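Local coordinates for sulfide-quinone reductase (Aquifex aeolicus, PDB 3HYW), which oxidises hydrogen sulfide with an FAD cofactor, passes the electrons to a quinone and builds up polysulfur, working as a homotrimer, at residues G14-T17 with A18-R22; R53-E56 with D57-P61. All coordinates share one frame; numbering follows the deposited sequence.

Interaction 1. Residues G14-T17 with A18-R22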
loop_
_atom_site.group_PDB
_atom_site.type_symbol
_atom_site.label_atom_id
_atom_site.label_comp_id
_atom_site.label_asym_id
_atom_site.label_seq_id
_atom_site.Cartn_x
_atom_site.Cartn_y
_atom_site.Cartn_z
ATOM N N GLY A 14 -10.008 -31.890 22.429
ATOM C CA GLY A 14 -10.403 -33.039 23.247
ATOM C C GLY A 14 -11.838 -32.970 23.735
ATOM O O GLY A 14 -12.602 -33.935 23.590
ATOM N N ILE A 15 -12.202 -31.831 24.314
ATOM C CA ILE A 15 -13.583 -31.589 24.741
ATOM C C ILE A 15 -14.560 -31.664 23.558
ATOM O O ILE A 15 -15.584 -32.323 23.657
ATOM C CB ILE A 15 -13.734 -30.241 25.522
ATOM C CG1 ILE A 15 -12.904 -30.252 26.819
ATOM C CG2 ILE A 15 -15.219 -29.908 25.798
ATOM C CD1 ILE A 15 -13.436 -31.161 27.943
ATOM N N ALA A 16 -14.237 -31.004 22.443
ATOM C CA ALA A 16 -15.118 -31.017 21.270
ATOM C C ALA A 16 -15.341 -32.428 20.736
ATOM O O ALA A 16 -16.466 -32.800 20.417
ATOM C CB ALA A 16 -14.575 -30.101 20.165
ATOM N N THR A 17 -14.272 -33.216 20.647
ATOM C CA THR A 17 -14.383 -34.596 20.173
ATOM C C THR A 17 -15.188 -35.468 21.147
ATOM O O THR A 17 -16.093 -36.175 20.726
ATOM C CB THR A 17 -12.995 -35.228 19.868
ATOM O OG1 THR A 17 -12.186 -34.282 19.152
ATOM C CG2 THR A 17 -13.162 -36.483 19.005
ATOM N N ALA A 18 -14.861 -35.408 22.437
ATOM C CA ALA A 18 -15.604 -36.151 23.463
ATOM C C ALA A 18 -17.100 -35.815 23.487
ATOM O O ALA A 18 -17.928 -36.725 23.541
ATOM C CB ALA A 18 -14.988 -35.941 24.839
ATOM N N TYR A 19 -17.439 -34.523 23.454
ATOM C CA TYR A 19 -18.843 -34.107 23.444
ATOM C C TYR A 19 -19.540 -34.519 22.146
ATOM O O TYR A 19 -20.691 -34.960 22.178
ATOM C CB TYR A 19 -18.985 -32.594 23.655
ATOM C CG TYR A 19 -18.717 -32.072 25.066
ATOM C CD1 TYR A 19 -18.055 -32.848 26.026
ATOM C CD2 TYR A 19 -19.074 -30.771 25.415
ATOM C CE1 TYR A 19 -17.795 -32.347 27.303
ATOM C CE2 TYR A 19 -18.810 -30.265 26.679
ATOM C CZ TYR A 19 -18.177 -31.051 27.615
ATOM O OH TYR A 19 -17.920 -30.536 28.866
ATOM N N ASN A 20 -18.847 -34.388 21.014
ATOM C CA ASN A 20 -19.425 -34.777 19.721
ATOM C C ASN A 20 -19.751 -36.271 19.712
ATOM O O ASN A 20 -20.836 -36.669 19.302
ATOM C CB ASN A 20 -18.495 -34.455 18.548
ATOM C CG ASN A 20 -18.519 -32.990 18.140
ATOM O OD1 ASN A 20 -19.564 -32.339 18.129
ATOM N ND2 ASN A 20 -17.355 -32.471 17.778
ATOM N N LEU A 21 -18.805 -37.081 20.187
ATOM C CA LEU A 21 -19.001 -38.523 20.335
ATOM C C LEU A 21 -20.150 -38.877 21.272
ATOM O O LEU A 21 -20.954 -39.770 20.971
ATOM C CB LEU A 21 -17.710 -39.183 20.818
ATOM C CG LEU A 21 -16.602 -39.389 19.780
ATOM C CD1 LEU A 21 -15.312 -39.752 20.487
ATOM C CD2 LEU A 21 -16.988 -40.469 18.759
ATOM N N ARG A 22 -20.226 -38.180 22.406
ATOM C CA ARG A 22 -21.268 -38.446 23.399
ATOM C C ARG A 22 -22.671 -38.169 22.858
ATOM O O ARG A 22 -23.607 -38.942 23.104
ATOM C CB ARG A 22 -21.002 -37.671 24.702
ATOM C CG ARG A 22 -22.145 -37.700 25.736
ATOM C CD ARG A 22 -22.575 -39.133 26.148
ATOM N NE ARG A 22 -21.554 -39.856 26.912
ATOM C CZ ARG A 22 -21.027 -41.034 26.577
ATOM N NH1 ARG A 22 -21.406 -41.668 25.469
ATOM N NH2 ARG A 22 -20.111 -41.591 27.361
#
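The ring of Tyr19 carries Ile15 on one face: the methyl CG2 sits over the ring centre, 3.7 Å from the centroid and 12° off the normal, a CH-pi contact one helical turn apart. With CG1 of Ile15 beside the backbone N (chi1 -62°), CG2 stands anti to that N; the Ile15 and Tyr19 side chains point the same way, side by side, with CG2 above the ring. Phe69 meets the same ring edge-to-face, and the phenol OH bonds to the carbonyl of Val393. Replacing Tyr19 with alanine would take away the ring and hydroxyl, which is likely to uncover Ile15 CG2 and leave Phe69 without its edge-to-face partner and Val393 O without this hydroxyl. Beneath the side chains runs regular alpha-helical bonding: Tyr19 N reaches Ile15 O at 2.9 Å with an N-H...O angle of 168°, and Ala18, Asn20 and Leu21 bond to Gly14, Ala16 and Thr17, the Asn20 bond somewhat more bent. Thr17 OG1 turns back to Gly13 O. Small Ala16 and Thr17 pack on Ala321 of helix 314-332. This is the helix of a Rossmann-type beta-alpha-beta unit, between strands 4-8 and 29-33, following the glycine-rich turn that binds FAD.

Interaction 2. Residues R53-E56 with D57-P61; sequences RKFE and DISVP
Phe55 O is gripped by two donors from the following residues, Ile58 N at 3.1 Å and Ser59 OG at 2.6 Å, which come in from opposite faces of its carbonyl plane. The serine hydroxyl gets there because OG is tucked between the backbone N and the carbonyl carbon (chi1 54°), and that same placement lays it over one face of the Phe55 ring, offset toward the rim near CE1. Ser59 CB covers the face as well, in a CH-pi contact 4.0 Å from the centroid, while Tyr38 meets the ring edge-to-face. One residue back, Lys54 O takes the amide of Asp57, whose N stands 55° out of the carbonyl plane. Two waters bridge further polar atoms. Water 1 accepts from Lys54 N and donates to Asp57 OD2 at 2.5 Å; water 2 donates to Glu56 O and Ser59 O. The side chains of Lys54 and Asp57 run side by side, but Lys54 NZ stays 5.2 Å from Asp57 OD2, too far for a salt bridge, though a weaker electrostatic attraction is likely. Arg53 lays CG and CD against Ile58 CG2, with CD at 4.0 Å, as the two chains cross at about a right angle; the same methyl lies at the edge of the guanidinium, whose NH1 makes a salt bridge with Glu386. Ile58 and Val60 bond through their backbones to Phe41 and Phe39. The chemistry implies a 3-10 turn whose acceptors are met by backbone amides, a serine hydroxyl and water, the doubly bonded Phe55 O probably steadying the chain just before strand 59-61.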
loop_
_atom_site.group_PDB
_atom_site.type_symbol
_atom_site.label_atom_id
_atom_site.label_comp_id
_atom_site.label_asym_id
_atom_site.label_seq_id
_atom_site.Cartn_x
_atom_site.Cartn_y
_atom_site.Cartn_z
ATOM N N ARG A 53 -8.792 -10.339 32.542
ATOM C CA ARG A 53 -9.603 -11.483 32.950
ATOM C C ARG A 53 -9.081 -12.047 34.263
ATOM O O ARG A 53 -7.896 -11.914 34.570
ATOM C CB ARG A 53 -9.560 -12.608 31.901
ATOM C CG ARG A 53 -10.106 -12.264 30.528
ATOM C CD ARG A 53 -11.608 -11.981 30.510
ATOM N NE ARG A 53 -12.071 -11.936 29.127
ATOM C CZ ARG A 53 -12.050 -10.855 28.348
ATOM N NH1 ARG A 53 -12.479 -10.945 27.092
ATOM N NH2 ARG A 53 -11.600 -9.690 28.812
ATOM N N LYS A 54 -9.977 -12.677 35.019
ATOM C CA LYS A 54 -9.603 -13.546 36.132
ATOM C C LYS A 54 -9.597 -14.975 35.606
ATOM O O LYS A 54 -10.434 -15.331 34.767
ATOM C CB LYS A 54 -10.610 -13.431 37.279
ATOM C CG LYS A 54 -10.621 -12.101 38.006
ATOM C CD LYS A 54 -11.786 -12.058 39.007
ATOM C CE LYS A 54 -11.818 -10.753 39.793
ATOM N NZ LYS A 54 -12.045 -9.554 38.928
ATOM N N PHE A 55 -8.672 -15.797 36.102
ATOM C CA PHE A 55 -8.537 -17.178 35.624
ATOM C C PHE A 55 -9.847 -17.975 35.714
ATOM O O PHE A 55 -10.203 -18.704 34.788
ATOM C CB PHE A 55 -7.417 -17.906 36.373
ATOM C CG PHE A 55 -7.342 -19.380 36.078
ATOM C CD1 PHE A 55 -7.880 -20.313 36.968
ATOM C CD2 PHE A 55 -6.736 -19.838 34.915
ATOM C CE1 PHE A 55 -7.809 -21.676 36.702
ATOM C CE2 PHE A 55 -6.660 -21.207 34.636
ATOM C CZ PHE A 55 -7.195 -22.127 35.535
ATOM N N GLU A 56 -10.562 -17.821 36.820
ATOM C CA GLU A 56 -11.782 -18.598 37.045
ATOM C C GLU A 56 -12.929 -18.197 36.109
ATOM O O GLU A 56 -13.901 -18.937 35.949
ATOM C CB GLU A 56 -12.180 -18.573 38.526
ATOM C CG GLU A 56 -11.084 -19.195 39.416
ATOM C CD GLU A 56 -11.442 -19.289 40.891
ATOM O OE1 GLU A 56 -12.470 -18.719 41.325
ATOM O OE2 GLU A 56 -10.675 -19.948 41.630
ATOM N N ASP A 57 -12.788 -17.045 35.460
ATOM C CA ASP A 57 -13.784 -16.574 34.499
ATOM C C ASP A 57 -13.603 -17.116 33.076
ATOM O O ASP A 57 -14.501 -16.974 32.243
ATOM C CB ASP A 57 -13.796 -15.048 34.472
ATOM C CG ASP A 57 -14.399 -14.445 35.729
ATOM O OD1 ASP A 57 -15.156 -15.142 36.449
ATOM O OD2 ASP A 57 -14.122 -13.262 35.987
ATOM N N ILE A 58 -12.443 -17.719 32.806
ATOM C CA ILE A 58 -12.132 -18.274 31.483
ATOM C C ILE A 58 -11.643 -19.721 31.567
ATOM O O ILE A 58 -10.901 -20.186 30.700
ATOM C CB ILE A 58 -11.082 -17.414 30.709
ATOM C CG1 ILE A 58 -9.745 -17.374 31.470
ATOM C CG2 ILE A 58 -11.627 -16.005 30.483
ATOM C CD1 ILE A 58 -8.518 -17.146 30.609
ATOM N N SER A 59 -12.064 -20.420 32.616
ATOM C CA SER A 59 -11.711 -21.825 32.812
ATOM C C SER A 59 -12.890 -22.601 33.399
ATOM O O SER A 59 -13.783 -22.013 34.006
ATOM C CB SER A 59 -10.483 -21.958 33.719
ATOM O OG SER A 59 -10.670 -21.260 34.940
ATOM N N VAL A 60 -12.876 -23.919 33.207
ATOM C CA VAL A 60 -13.932 -24.812 33.685
ATOM C C VAL A 60 -13.309 -26.056 34.341
ATOM O O VAL A 60 -12.658 -26.849 33.655
ATOM C CB VAL A 60 -14.867 -25.256 32.517
ATOM C CG1 VAL A 60 -16.020 -26.118 33.034
ATOM C CG2 VAL A 60 -15.425 -24.047 31.769
ATOM N N PRO A 61 -13.492 -26.229 35.668
ATOM C CA PRO A 61 -13.050 -27.480 36.304
ATOM C C PRO A 61 -13.786 -28.703 35.728
ATOM O O PRO A 61 -15.023 -28.719 35.662
ATOM C CB PRO A 61 -13.393 -27.260 37.783
ATOM C CG PRO A 61 -13.464 -25.765 37.936
ATOM C CD PRO A 61 -14.075 -25.301 36.655
HETATM O O HOH W 1 -12.663 -12.232 34.257
HETATM O O HOH W 2 -14.393 -21.290 36.950
#

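Interaction 1 comes first along the chain; the centres of the two contacts lie 21 Å apart and their nearest atoms about 6 Å, without contact. Helix 376-395 joins their surroundings, since Val393 accepts from Tyr19 of interaction 1 and also packs against Val60 of the 57-61 segment. Interaction 1 lies beside the cofactor and interaction 2 in its wider surroundings: Gly14 comes to about 5 Å from FAD, next to the FAD-binding Gly13, whereas the Ile58 side chain is about 9 Å from it. Residues 53-56 stand near FAD-binding residues too, Arg53 about 6 Å from Lys382 and Phe55 about 7 Å from Arg36, measured between side chains. The decylubiquinone (DCQ) is farther, about 10 Å from the side chain of Ala16 and about 11 Å from that of Arg53.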